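Local structure of acyl-coenzyme A oxidase acox-1.1 (Caenorhabditis elegans, 5K3H) at residues 394-406 / 417-429. The protein catalyses the FAD-dependent first step of peroxisomal beta-oxidation, desaturating acyl-CoAs to (2E)-enoyl-CoAs while reducing oxygen to hydrogen peroxide. Numbering follows the deposited sequence.
Sequences VTHQTGEGIEQAR and ASYISEIYGVAIG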
loop_
_atom_site.group_PDB
_atom_site.type_symbol
_atom_site.label_atom_id
_atom_site.label_comp_id
_atom_site.label_asym_id
_atom_site.label_seq_id
_atom_site.Cartn_x
_atom_site.Cartn_y
_atom_site.Cartn_z
ATOM N N VAL B 394 4.595 5.538 -13.678
ATOM C CA VAL B 394 5.755 4.982 -12.992
ATOM C C VAL B 394 5.522 4.957 -11.480
ATOM O O VAL B 394 5.883 3.991 -10.794
ATOM C CB VAL B 394 7.020 5.779 -13.358
ATOM C CG1 VAL B 394 8.182 5.389 -12.453
ATOM C CG2 VAL B 394 7.371 5.621 -14.856
ATOM N N THR B 395 4.914 6.006 -10.931
ATOM C CA THR B 395 4.680 6.024 -9.492
ATOM C C THR B 395 3.687 4.955 -9.071
ATOM O O THR B 395 3.864 4.308 -8.033
ATOM C CB THR B 395 4.205 7.404 -9.063
ATOM O OG1 THR B 395 5.233 8.355 -9.386
ATOM C CG2 THR B 395 3.894 7.428 -7.556
ATOM N N HIS B 396 2.629 4.772 -9.854
ATOM C CA HIS B 396 1.632 3.751 -9.542
ATOM C C HIS B 396 2.213 2.360 -9.692
ATOM O O HIS B 396 2.068 1.530 -8.795
ATOM C CB HIS B 396 0.406 3.919 -10.438
ATOM C CG HIS B 396 -0.552 2.768 -10.365
ATOM N ND1 HIS B 396 -1.488 2.641 -9.360
ATOM C CD2 HIS B 396 -0.709 1.687 -11.168
ATOM C CE1 HIS B 396 -2.174 1.527 -9.541
ATOM N NE2 HIS B 396 -1.719 0.929 -10.628
ATOM N N GLN B 397 2.905 2.095 -10.809
ATOM C CA GLN B 397 3.503 0.780 -11.036
ATOM C C GLN B 397 4.653 0.490 -10.084
ATOM O O GLN B 397 4.878 -0.681 -9.730
ATOM C CB GLN B 397 3.993 0.663 -12.470
ATOM C CG GLN B 397 2.862 0.573 -13.441
ATOM C CD GLN B 397 3.305 0.160 -14.800
ATOM O OE1 GLN B 397 4.489 -0.023 -15.058
ATOM N NE2 GLN B 397 2.358 0.080 -15.713
ATOM N N THR B 398 5.394 1.521 -9.666
ATOM C CA THR B 398 6.406 1.322 -8.630
ATOM C C THR B 398 5.751 0.899 -7.323
ATOM O O THR B 398 6.186 -0.068 -6.693
ATOM C CB THR B 398 7.224 2.598 -8.411
ATOM O OG1 THR B 398 7.955 2.909 -9.597
ATOM C CG2 THR B 398 8.209 2.394 -7.301
ATOM N N GLY B 399 4.678 1.599 -6.920
ATOM C CA GLY B 399 3.950 1.243 -5.701
ATOM C C GLY B 399 3.353 -0.155 -5.732
ATOM O O GLY B 399 3.415 -0.891 -4.741
ATOM N N GLU B 400 2.761 -0.539 -6.867
ATOM C CA GLU B 400 2.277 -1.911 -7.044
ATOM C C GLU B 400 3.391 -2.934 -6.816
ATOM O O GLU B 400 3.211 -3.911 -6.078
ATOM C CB GLU B 400 1.685 -2.050 -8.447
ATOM C CG GLU B 400 1.335 -3.473 -8.882
ATOM C CD GLU B 400 0.971 -3.599 -10.390
ATOM O OE1 GLU B 400 0.730 -2.551 -11.083
ATOM O OE2 GLU B 400 0.932 -4.772 -10.879
ATOM N N GLY B 401 4.570 -2.707 -7.402
ATOM C CA GLY B 401 5.647 -3.681 -7.266
ATOM C C GLY B 401 6.244 -3.747 -5.873
ATOM O O GLY B 401 6.489 -4.833 -5.349
ATOM N N ILE B 402 6.425 -2.595 -5.229
ATOM C CA ILE B 402 6.949 -2.579 -3.865
ATOM C C ILE B 402 6.003 -3.330 -2.934
ATOM O O ILE B 402 6.440 -4.040 -2.021
ATOM C CB ILE B 402 7.160 -1.128 -3.386
ATOM C CG1 ILE B 402 8.219 -0.408 -4.213
ATOM C CG2 ILE B 402 7.591 -1.117 -1.923
ATOM C CD1 ILE B 402 8.253 1.039 -3.956
ATOM N N GLU B 403 4.690 -3.198 -3.162
ATOM C CA GLU B 403 3.719 -3.928 -2.349
ATOM C C GLU B 403 3.783 -5.432 -2.606
ATOM O O GLU B 403 3.778 -6.224 -1.655
ATOM C CB GLU B 403 2.309 -3.405 -2.622
ATOM C CG GLU B 403 1.265 -3.815 -1.598
ATOM C CD GLU B 403 1.527 -3.254 -0.200
ATOM O OE1 GLU B 403 2.008 -2.096 -0.090
ATOM O OE2 GLU B 403 1.262 -3.980 0.800
ATOM N N GLN B 404 3.900 -5.848 -3.874
ATOM C CA GLN B 404 4.105 -7.268 -4.162
ATOM C C GLN B 404 5.361 -7.788 -3.483
ATOM O O GLN B 404 5.365 -8.900 -2.942
ATOM C CB GLN B 404 4.175 -7.494 -5.665
ATOM C CG GLN B 404 2.839 -7.325 -6.336
ATOM C CD GLN B 404 1.778 -8.250 -5.758
ATOM O OE1 GLN B 404 1.988 -9.451 -5.622
ATOM N NE2 GLN B 404 0.630 -7.692 -5.414
ATOM N N ALA B 405 6.432 -6.983 -3.484
ATOM C CA ALA B 405 7.673 -7.342 -2.795
ATOM C C ALA B 405 7.458 -7.480 -1.285
ATOM O O ALA B 405 7.996 -8.399 -0.652
ATOM C CB ALA B 405 8.754 -6.300 -3.089
ATOM N N ARG B 406 6.686 -6.571 -0.678
ATOM C CA ARG B 406 6.412 -6.734 0.746
ATOM C C ARG B 406 5.692 -8.061 1.023
ATOM O O ARG B 406 6.075 -8.811 1.928
ATOM C CB ARG B 406 5.594 -5.560 1.287
ATOM C CG ARG B 406 5.548 -5.618 2.802
ATOM C CD ARG B 406 4.517 -4.717 3.383
ATOM N NE ARG B 406 3.204 -4.930 2.758
ATOM C CZ ARG B 406 2.351 -5.900 3.091
ATOM N NH1 ARG B 406 2.658 -6.757 4.055
ATOM N NH2 ARG B 406 1.186 -6.011 2.460
ATOM N N ALA B 417 12.009 -4.448 10.183
ATOM C CA ALA B 417 13.269 -5.087 9.814
ATOM C C ALA B 417 13.363 -5.392 8.317
ATOM O O ALA B 417 14.471 -5.638 7.817
ATOM C CB ALA B 417 13.469 -6.367 10.633
ATOM N N SER B 418 12.228 -5.439 7.600
ATOM C CA SER B 418 12.271 -5.576 6.147
ATOM C C SER B 418 12.502 -4.228 5.473
ATOM O O SER B 418 13.108 -4.168 4.396
ATOM C CB SER B 418 10.983 -6.172 5.632
ATOM O OG SER B 418 10.034 -5.133 5.508
ATOM N N TYR B 419 11.967 -3.160 6.062
ATOM C CA TYR B 419 12.060 -1.752 5.674
ATOM C C TYR B 419 11.190 -1.411 4.476
ATOM O O TYR B 419 11.132 -0.232 4.111
ATOM C CB TYR B 419 13.502 -1.303 5.386
ATOM C CG TYR B 419 13.711 0.182 5.602
ATOM C CD1 TYR B 419 13.417 0.778 6.839
ATOM C CD2 TYR B 419 14.197 0.995 4.588
ATOM C CE1 TYR B 419 13.593 2.123 7.054
ATOM C CE2 TYR B 419 14.385 2.357 4.800
ATOM C CZ TYR B 419 14.071 2.902 6.040
ATOM O OH TYR B 419 14.241 4.247 6.267
ATOM N N ILE B 420 10.471 -2.374 3.889
ATOM C CA ILE B 420 9.752 -2.143 2.636
ATOM C C ILE B 420 8.548 -1.231 2.833
ATOM O O ILE B 420 8.204 -0.442 1.938
ATOM C CB ILE B 420 9.336 -3.491 2.023
ATOM C CG1 ILE B 420 10.583 -4.311 1.676
ATOM C CG2 ILE B 420 8.527 -3.258 0.775
ATOM C CD1 ILE B 420 10.280 -5.714 1.215
ATOM N N SER B 421 7.908 -1.280 3.995
ATOM C CA SER B 421 6.760 -0.406 4.206
ATOM C C SER B 421 7.138 1.066 4.143
ATOM O O SER B 421 6.344 1.884 3.665
ATOM C CB SER B 421 6.098 -0.729 5.545
ATOM O OG SER B 421 6.944 -0.396 6.630
ATOM N N GLU B 422 8.335 1.428 4.614
ATOM C CA GLU B 422 8.814 2.803 4.497
ATOM C C GLU B 422 9.259 3.101 3.070
ATOM O O GLU B 422 9.015 4.199 2.554
ATOM C CB GLU B 422 9.959 3.042 5.490
ATOM C CG GLU B 422 10.425 4.504 5.634
ATOM C CD GLU B 422 9.412 5.421 6.304
ATOM O OE1 GLU B 422 8.527 4.927 7.042
ATOM O OE2 GLU B 422 9.487 6.644 6.063
ATOM N N ILE B 423 9.900 2.129 2.407
ATOM C CA ILE B 423 10.236 2.292 0.994
ATOM C C ILE B 423 8.973 2.562 0.180
ATOM O O ILE B 423 8.948 3.464 -0.666
ATOM C CB ILE B 423 10.993 1.047 0.476
ATOM C CG1 ILE B 423 12.357 0.893 1.160
ATOM C CG2 ILE B 423 11.168 1.082 -1.033
ATOM C CD1 ILE B 423 12.940 -0.520 1.052
ATOM N N TYR B 424 7.893 1.820 0.455
ATOM C CA TYR B 424 6.621 2.056 -0.221
ATOM C C TYR B 424 6.103 3.462 0.054
ATOM O O TYR B 424 5.682 4.178 -0.862
ATOM C CB TYR B 424 5.594 1.005 0.230
ATOM C CG TYR B 424 4.183 1.199 -0.313
ATOM C CD1 TYR B 424 3.857 0.851 -1.628
ATOM C CD2 TYR B 424 3.177 1.727 0.490
ATOM C CE1 TYR B 424 2.574 1.030 -2.122
ATOM C CE2 TYR B 424 1.889 1.907 -0.001
ATOM C CZ TYR B 424 1.594 1.561 -1.313
ATOM O OH TYR B 424 0.311 1.737 -1.812
ATOM N N GLY B 425 6.078 3.856 1.324
ATOM C CA GLY B 425 5.484 5.136 1.687
ATOM C C GLY B 425 6.201 6.343 1.104
ATOM O O GLY B 425 5.573 7.352 0.764
ATOM N N VAL B 426 7.523 6.286 1.025
ATOM C CA VAL B 426 8.238 7.393 0.414
ATOM C C VAL B 426 7.988 7.413 -1.092
ATOM O O VAL B 426 7.663 8.459 -1.659
ATOM C CB VAL B 426 9.735 7.301 0.741
ATOM C CG1 VAL B 426 10.480 8.424 0.033
ATOM C CG2 VAL B 426 9.925 7.346 2.244
ATOM N N ALA B 427 8.109 6.252 -1.762
ATOM C CA ALA B 427 7.898 6.194 -3.215
ATOM C C ALA B 427 6.511 6.687 -3.616
ATOM O O ALA B 427 6.355 7.354 -4.643
ATOM C CB ALA B 427 8.109 4.777 -3.731
ATOM N N ILE B 428 5.484 6.339 -2.847
ATOM C CA ILE B 428 4.129 6.712 -3.237
ATOM C C ILE B 428 3.846 8.184 -2.941
ATOM O O ILE B 428 2.945 8.773 -3.540
ATOM C CB ILE B 428 3.141 5.757 -2.545
ATOM C CG1 ILE B 428 2.029 5.395 -3.511
ATOM C CG2 ILE B 428 2.623 6.323 -1.209
ATOM C CD1 ILE B 428 2.504 4.470 -4.645
ATOM N N GLY B 429 4.621 8.823 -2.077
ATOM C CA GLY B 429 4.370 10.219 -1.749
ATOM C C GLY B 429 4.962 11.206 -2.742
ATOM O O GLY B 429 5.325 10.845 -3.870
#
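I402 of helix 394-406 enters the facing helix 420-428 as a knob into the hole formed by I420, I423, Y424 and A427. Its two branches divide the work. CG2, anti to the backbone N (the CG1 branch has chi1 -64°), touches I420 CG2 at 3.6 Å and also reaches the CB of Y424; CD1, at the end of the other branch, lies 3.7 Å from A427 CB, with I423 CG2 a little farther off. The I402 and I420 side chains lie alongside one another, pointing in opposite senses, with their CG2 methyls meeting, and I420 CG2 also rests 3.8 Å from R406 CB. At the other end G399 presents bare backbone: I428 CD1 packs directly on it, 3.7 Å from G399 CA.

The Y424 ring is approached from two directions. G399 O lies near the ring plane at its edge, 3.4 Å from Y424 CE1, while E403 OE1 stands 3.6 Å above the plane of the ring, over its centre, its carboxylate nearly perpendicular to the ring (83°). E403 is held by R406, which directs NE and NH2 side-on to the same oxygen, E403 OE2; the salt bridge from NH2 is 2.6 Å long.

The two helices run antiparallel (172°), their axes 9.4 Å apart, as a buried pair of the C-alpha1 domain. H396 and Q404, on the first helix, belong to ATP sites shared between the subunits. Helix 300-319 packs on T398, I423 and V426, helix 338-367 on Q397, T398 and Q404; I428 of the second subunit packs on R406, E403 of the second subunit on Y424, and R406 of the second subunit on I428.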